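Local coordinates for protein decaprenyl diphosphate synthase (Rhodobacter capsulatus, PDB 3MZV) that probably builds long all-trans polyprenyl diphosphates for quinone side chains by magnesium-dependent addition of isopentenyl diphosphate units to an allylic diphosphate, at residues M141-N146 and T188-I193; K179-F184 and Y208-G213. All coordinates share one frame; numbering follows the deposited sequence.

Contact 1 (M141-N146 and T188-I193); sequences MEILAN and TEVGGI
Ile143 reaches across to Val190, Glu189 and Ile193 and carries most of the contact between two antiparallel helices of the mainly helical polyprenyl synthase fold. The two short helical segments run at 177° to each other with their axes 10.1 Å apart, so side chains, not backbones, bridge the gap. The two branches of Ile143 divide the work. Its CG2, set anti to the backbone N (chi1 of CG1 -74°), lies 3.6 Å from Val190 CG1, the two side chains passing alongside in opposite directions. The longer branch ends at CD1, which meets Ile193 CD1 tip to tip at 3.3 Å, tighter than usual methyl contact. Glu189 comes in aslant on an extended chain, and its carboxylate lies against the isoleucine's methyls, OE1 3.5 Å from Ile143 CG2 and close to CD1 as well, a van der Waals contact and not a polar bond. Val190 CG1 also takes Leu144, whose CG is 4.1 Å away and whose side chain crosses the valine at about a right angle. Leu78 of helix 74-96 packs on both Leu144 and Val190, closing the buried side. On another flank of helix 138-161, Glu142 and Asn146 hydrogen-bond to Gln130 and Arg127, respectively, of the second subunit. Between the two segments cohesion is therefore almost wholly apolar, with the Glu189 carboxylate at its partly exposed margin.

Contact 2 (K179-F184 and Y208-G213); sequences KTAALF and YGDALG
Phe184 and Ala181 meet Gly209 and Gly213 where two helices of the polyprenyl synthase helical bundle come close, their segment axes 7.4 Å apart and their directions at 151°. Neither glycine, one helical turn apart, puts a side chain into the interface: Gly213 CA comes within 4.1 Å of Ala181 CA, and Gly209 lies close to the Phe184 backbone.

The aromatic interaction is a CH-pi contact. Gly213 CA sits over one face of the Phe184 ring, 3.7 Å from its centroid and 19° off the normal. With chi1 at -83°, CG of Phe184 lies anti to its own carbonyl carbon, which carries the ring across to the glycine. Leu212 CD2 adds an apolar touch at the ring edge, near its plane, while Phe216, further along the same helix as Gly213, meets the ring with planes at about 55°. Replacing Phe184 by alanine would probably leave Gly213 CA without its aromatic cover and open a gap beside Leu212.

Other contacts set carbon against oxygen. Phe184 CB lies 3.3 Å from Gly209 O, a carbonyl that already accepts the helical bond from Gly213 N. The methyl of Ala181 rests against the backbone O of Asp210 and faces its OD1, while Asp210 OD2 forms a salt bridge with Arg177, just before 179-184 on the same helix, which probably offsets the buried charge. Thr180 splits its two branches: OG1 is hydrogen-bonded to Gln217, beyond the segment on the same helix as Gly213, and the methyl CG2, anti to the backbone N, lies 3.6 Å from Gly213 O.

From the N terminus, the chain enters contact 1 on helix 138-161, turns into helix 169-194 and passes residues 179-184 of contact 2 before reaching 188-193, where contact 1 closes a loop of 41 intervening residues. It then runs into helix 199-224, and contact 2 closes a shorter loop of 23 at 208-213. The segments alternate, so the two closures cross rather than nest. Helix 169-194 serves both, its C-terminal end meeting helix 138-161 and its middle meeting helix 199-224. The contact centres lie about 12 Å apart, and Thr188 OG1 packs on Gly209 CA at 3.8 Å. Together they tie three consecutive helices, from the subunit-interface side to the chain's interior.

Contact 1 (M141-N146 and T188-I193)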
loop_
_atom_site.group_PDB
_atom_site.type_symbol
_atom_site.label_atom_id
_atom_site.label_comp_id
_atom_site.label_asym_id
_atom_site.label_seq_id
_atom_site.Cartn_x
_atom_site.Cartn_y
_atom_site.Cartn_z
ATOM N N MET B 141 -13.872 8.375 3.166
ATOM C CA MET B 141 -13.007 7.233 3.230
ATOM C C MET B 141 -13.133 6.372 1.990
ATOM O O MET B 141 -12.131 5.922 1.464
ATOM C CB MET B 141 -13.314 6.350 4.470
ATOM C CG MET B 141 -12.983 7.018 5.803
ATOM S SD MET B 141 -13.192 5.912 7.288
ATOM C CE MET B 141 -11.858 4.724 7.041
ATOM N N GLU B 142 -14.364 6.085 1.558
ATOM C CA GLU B 142 -14.561 5.323 0.360
ATOM C C GLU B 142 -13.935 6.039 -0.856
ATOM O O GLU B 142 -13.322 5.407 -1.699
ATOM C CB GLU B 142 -16.081 5.072 0.137
ATOM C CG GLU B 142 -16.458 4.149 -1.029
ATOM C CD GLU B 142 -16.352 4.726 -2.457
ATOM O OE1 GLU B 142 -16.424 5.945 -2.662
ATOM O OE2 GLU B 142 -16.202 3.902 -3.382
ATOM N N ILE B 143 -14.089 7.348 -0.923
ATOM C CA ILE B 143 -13.525 8.139 -2.014
ATOM C C ILE B 143 -12.002 8.071 -2.064
ATOM O O ILE B 143 -11.423 7.906 -3.126
ATOM C CB ILE B 143 -13.988 9.609 -1.872
ATOM C CG1 ILE B 143 -15.480 9.679 -2.299
ATOM C CG2 ILE B 143 -13.088 10.591 -2.688
ATOM C CD1 ILE B 143 -16.195 11.022 -2.152
ATOM N N LEU B 144 -11.366 8.238 -0.918
ATOM C CA LEU B 144 -9.913 8.234 -0.853
ATOM C C LEU B 144 -9.345 6.827 -1.081
ATOM O O LEU B 144 -8.290 6.686 -1.718
ATOM C CB LEU B 144 -9.461 8.854 0.442
ATOM C CG LEU B 144 -9.638 10.378 0.618
ATOM C CD1 LEU B 144 -9.237 10.798 2.002
ATOM C CD2 LEU B 144 -8.827 11.129 -0.395
ATOM N N ALA B 145 -10.062 5.785 -0.638
ATOM C CA ALA B 145 -9.683 4.405 -0.937
ATOM C C ALA B 145 -9.758 4.111 -2.412
ATOM O O ALA B 145 -8.846 3.515 -3.017
ATOM C CB ALA B 145 -10.578 3.382 -0.112
ATOM N N ASN B 146 -10.890 4.483 -3.006
ATOM C CA ASN B 146 -11.045 4.319 -4.438
ATOM C C ASN B 146 -9.948 5.046 -5.233
ATOM O O ASN B 146 -9.326 4.464 -6.134
ATOM C CB ASN B 146 -12.445 4.778 -4.875
ATOM C CG ASN B 146 -12.645 4.651 -6.386
ATOM O OD1 ASN B 146 -12.809 3.555 -6.896
ATOM N ND2 ASN B 146 -12.618 5.803 -7.104
ATOM N N THR B 188 -10.135 17.637 -3.632
ATOM C CA THR B 188 -11.065 18.731 -3.622
ATOM C C THR B 188 -12.450 18.234 -3.244
ATOM O O THR B 188 -13.105 18.868 -2.430
ATOM C CB THR B 188 -11.116 19.473 -4.993
ATOM O OG1 THR B 188 -11.327 18.537 -6.037
ATOM C CG2 THR B 188 -9.802 20.191 -5.223
ATOM N N GLU B 189 -12.856 17.112 -3.811
ATOM C CA GLU B 189 -14.156 16.528 -3.535
ATOM C C GLU B 189 -14.378 16.284 -2.025
ATOM O O GLU B 189 -15.430 16.590 -1.505
ATOM C CB GLU B 189 -14.277 15.198 -4.257
ATOM C CG GLU B 189 -15.658 14.532 -4.166
ATOM C CD GLU B 189 -15.825 13.214 -4.950
ATOM O OE1 GLU B 189 -14.865 12.454 -5.125
ATOM O OE2 GLU B 189 -16.967 12.949 -5.401
ATOM N N VAL B 190 -13.388 15.715 -1.343
ATOM C CA VAL B 190 -13.554 15.366 0.077
ATOM C C VAL B 190 -13.611 16.610 0.918
ATOM O O VAL B 190 -14.251 16.613 1.949
ATOM C CB VAL B 190 -12.525 14.381 0.626
ATOM C CG1 VAL B 190 -12.660 13.072 -0.107
ATOM C CG2 VAL B 190 -11.126 14.943 0.597
ATOM N N GLY B 191 -12.958 17.686 0.482
ATOM C CA GLY B 191 -13.068 18.953 1.192
ATOM C C GLY B 191 -14.492 19.528 1.100
ATOM O O GLY B 191 -15.022 20.085 2.065
ATOM N N GLY B 192 -15.085 19.487 -0.089
ATOM C CA GLY B 192 -16.483 19.843 -0.227
ATOM C C GLY B 192 -17.414 18.979 0.632
ATOM O O GLY B 192 -18.372 19.472 1.239
ATOM N N ILE B 193 -17.159 17.692 0.679
ATOM C CA ILE B 193 -18.044 16.777 1.434
ATOM C C ILE B 193 -17.936 16.995 2.916
ATOM O O ILE B 193 -18.944 17.065 3.624
ATOM C CB ILE B 193 -17.752 15.298 1.107
ATOM C CG1 ILE B 193 -18.157 15.031 -0.342
ATOM C CG2 ILE B 193 -18.424 14.340 2.134
ATOM C CD1 ILE B 193 -17.691 13.656 -0.921
#

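Contact 2 (K179-F184 and Y208-G213)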
loop_
_atom_site.group_PDB
_atom_site.type_symbol
_atom_site.label_atom_id
_atom_site.label_comp_id
_atom_site.label_asym_id
_atom_site.label_seq_id
_atom_site.Cartn_x
_atom_site.Cartn_y
_atom_site.Cartn_z
ATOM N N LYS B 179 -3.243 7.997 -12.530
ATOM C CA LYS B 179 -1.958 8.224 -11.874
ATOM C C LYS B 179 -1.833 9.571 -11.157
ATOM O O LYS B 179 -1.021 9.732 -10.245
ATOM C CB LYS B 179 -0.887 8.210 -12.958
ATOM C CG LYS B 179 0.491 7.958 -12.510
ATOM C CD LYS B 179 1.579 8.689 -13.322
ATOM C CE LYS B 179 1.277 9.011 -14.769
ATOM N NZ LYS B 179 2.474 9.673 -15.403
ATOM N N THR B 180 -2.517 10.590 -11.691
ATOM C CA THR B 180 -2.307 11.963 -11.229
ATOM C C THR B 180 -3.600 12.695 -10.897
ATOM O O THR B 180 -3.706 13.283 -9.797
ATOM C CB THR B 180 -1.473 12.807 -12.219
ATOM O OG1 THR B 180 -0.140 12.275 -12.303
ATOM C CG2 THR B 180 -1.398 14.297 -11.745
ATOM N N ALA B 181 -4.575 12.693 -11.814
ATOM C CA ALA B 181 -5.770 13.529 -11.611
ATOM C C ALA B 181 -6.660 13.013 -10.490
ATOM O O ALA B 181 -7.288 13.816 -9.808
ATOM C CB ALA B 181 -6.597 13.637 -12.876
ATOM N N ALA B 182 -6.716 11.686 -10.336
ATOM C CA ALA B 182 -7.628 11.053 -9.384
ATOM C C ALA B 182 -7.397 11.544 -7.979
ATOM O O ALA B 182 -8.355 11.720 -7.255
ATOM C CB ALA B 182 -7.538 9.535 -9.448
ATOM N N LEU B 183 -6.149 11.780 -7.591
ATOM C CA LEU B 183 -5.890 12.280 -6.260
ATOM C C LEU B 183 -6.208 13.743 -6.107
ATOM O O LEU B 183 -6.622 14.175 -5.019
ATOM C CB LEU B 183 -4.472 11.960 -5.784
ATOM C CG LEU B 183 -4.092 12.149 -4.313
ATOM C CD1 LEU B 183 -5.041 11.343 -3.391
ATOM C CD2 LEU B 183 -2.577 11.809 -4.077
ATOM N N PHE B 184 -5.993 14.536 -7.163
ATOM C CA PHE B 184 -6.386 15.963 -7.132
ATOM C C PHE B 184 -7.907 16.085 -7.008
ATOM O O PHE B 184 -8.401 16.860 -6.215
ATOM C CB PHE B 184 -6.022 16.698 -8.450
ATOM C CG PHE B 184 -4.629 17.180 -8.551
ATOM C CD1 PHE B 184 -3.568 16.327 -8.458
ATOM C CD2 PHE B 184 -4.381 18.486 -8.933
ATOM C CE1 PHE B 184 -2.259 16.789 -8.643
ATOM C CE2 PHE B 184 -3.092 18.929 -9.136
ATOM C CZ PHE B 184 -2.031 18.087 -8.950
ATOM N N TYR B 208 -13.167 20.520 -11.009
ATOM C CA TYR B 208 -12.009 21.414 -10.884
ATOM C C TYR B 208 -10.735 20.643 -10.662
ATOM O O TYR B 208 -9.744 20.832 -11.373
ATOM C CB TYR B 208 -12.179 22.471 -9.792
ATOM C CG TYR B 208 -10.921 23.273 -9.528
ATOM C CD1 TYR B 208 -10.541 24.334 -10.371
ATOM C CD2 TYR B 208 -10.076 22.948 -8.479
ATOM C CE1 TYR B 208 -9.360 25.088 -10.137
ATOM C CE2 TYR B 208 -8.897 23.681 -8.241
ATOM C CZ TYR B 208 -8.548 24.733 -9.056
ATOM O OH TYR B 208 -7.391 25.405 -8.775
ATOM N N GLY B 209 -10.750 19.756 -9.673
ATOM C CA GLY B 209 -9.578 19.028 -9.345
ATOM C C GLY B 209 -9.140 18.088 -10.449
ATOM O O GLY B 209 -7.962 17.991 -10.729
ATOM N N ASP B 210 -10.090 17.384 -11.058
ATOM C CA ASP B 210 -9.817 16.467 -12.168
ATOM C C ASP B 210 -9.128 17.204 -13.321
ATOM O O ASP B 210 -8.095 16.794 -13.790
ATOM C CB ASP B 210 -11.144 15.845 -12.655
ATOM C CG ASP B 210 -10.999 14.974 -13.885
ATOM O OD1 ASP B 210 -10.352 13.895 -13.827
ATOM O OD2 ASP B 210 -11.566 15.366 -14.931
ATOM N N ALA B 211 -9.714 18.310 -13.752
ATOM C CA ALA B 211 -9.123 19.122 -14.834
ATOM C C ALA B 211 -7.727 19.679 -14.477
ATOM O O ALA B 211 -6.798 19.706 -15.287
ATOM C CB ALA B 211 -10.099 20.274 -15.224
ATOM N N LEU B 212 -7.575 20.211 -13.281
ATOM C CA LEU B 212 -6.293 20.758 -12.884
ATOM C C LEU B 212 -5.233 19.670 -12.876
ATOM O O LEU B 212 -4.072 19.943 -13.206
ATOM C CB LEU B 212 -6.378 21.443 -11.505
ATOM C CG LEU B 212 -5.233 22.295 -10.955
ATOM C CD1 LEU B 212 -5.207 23.629 -11.621
ATOM C CD2 LEU B 212 -5.441 22.425 -9.421
ATOM N N GLY B 213 -5.583 18.484 -12.378
ATOM C CA GLY B 213 -4.615 17.388 -12.279
ATOM C C GLY B 213 -4.195 16.883 -13.658
ATOM O O GLY B 213 -3.011 16.642 -13.900
#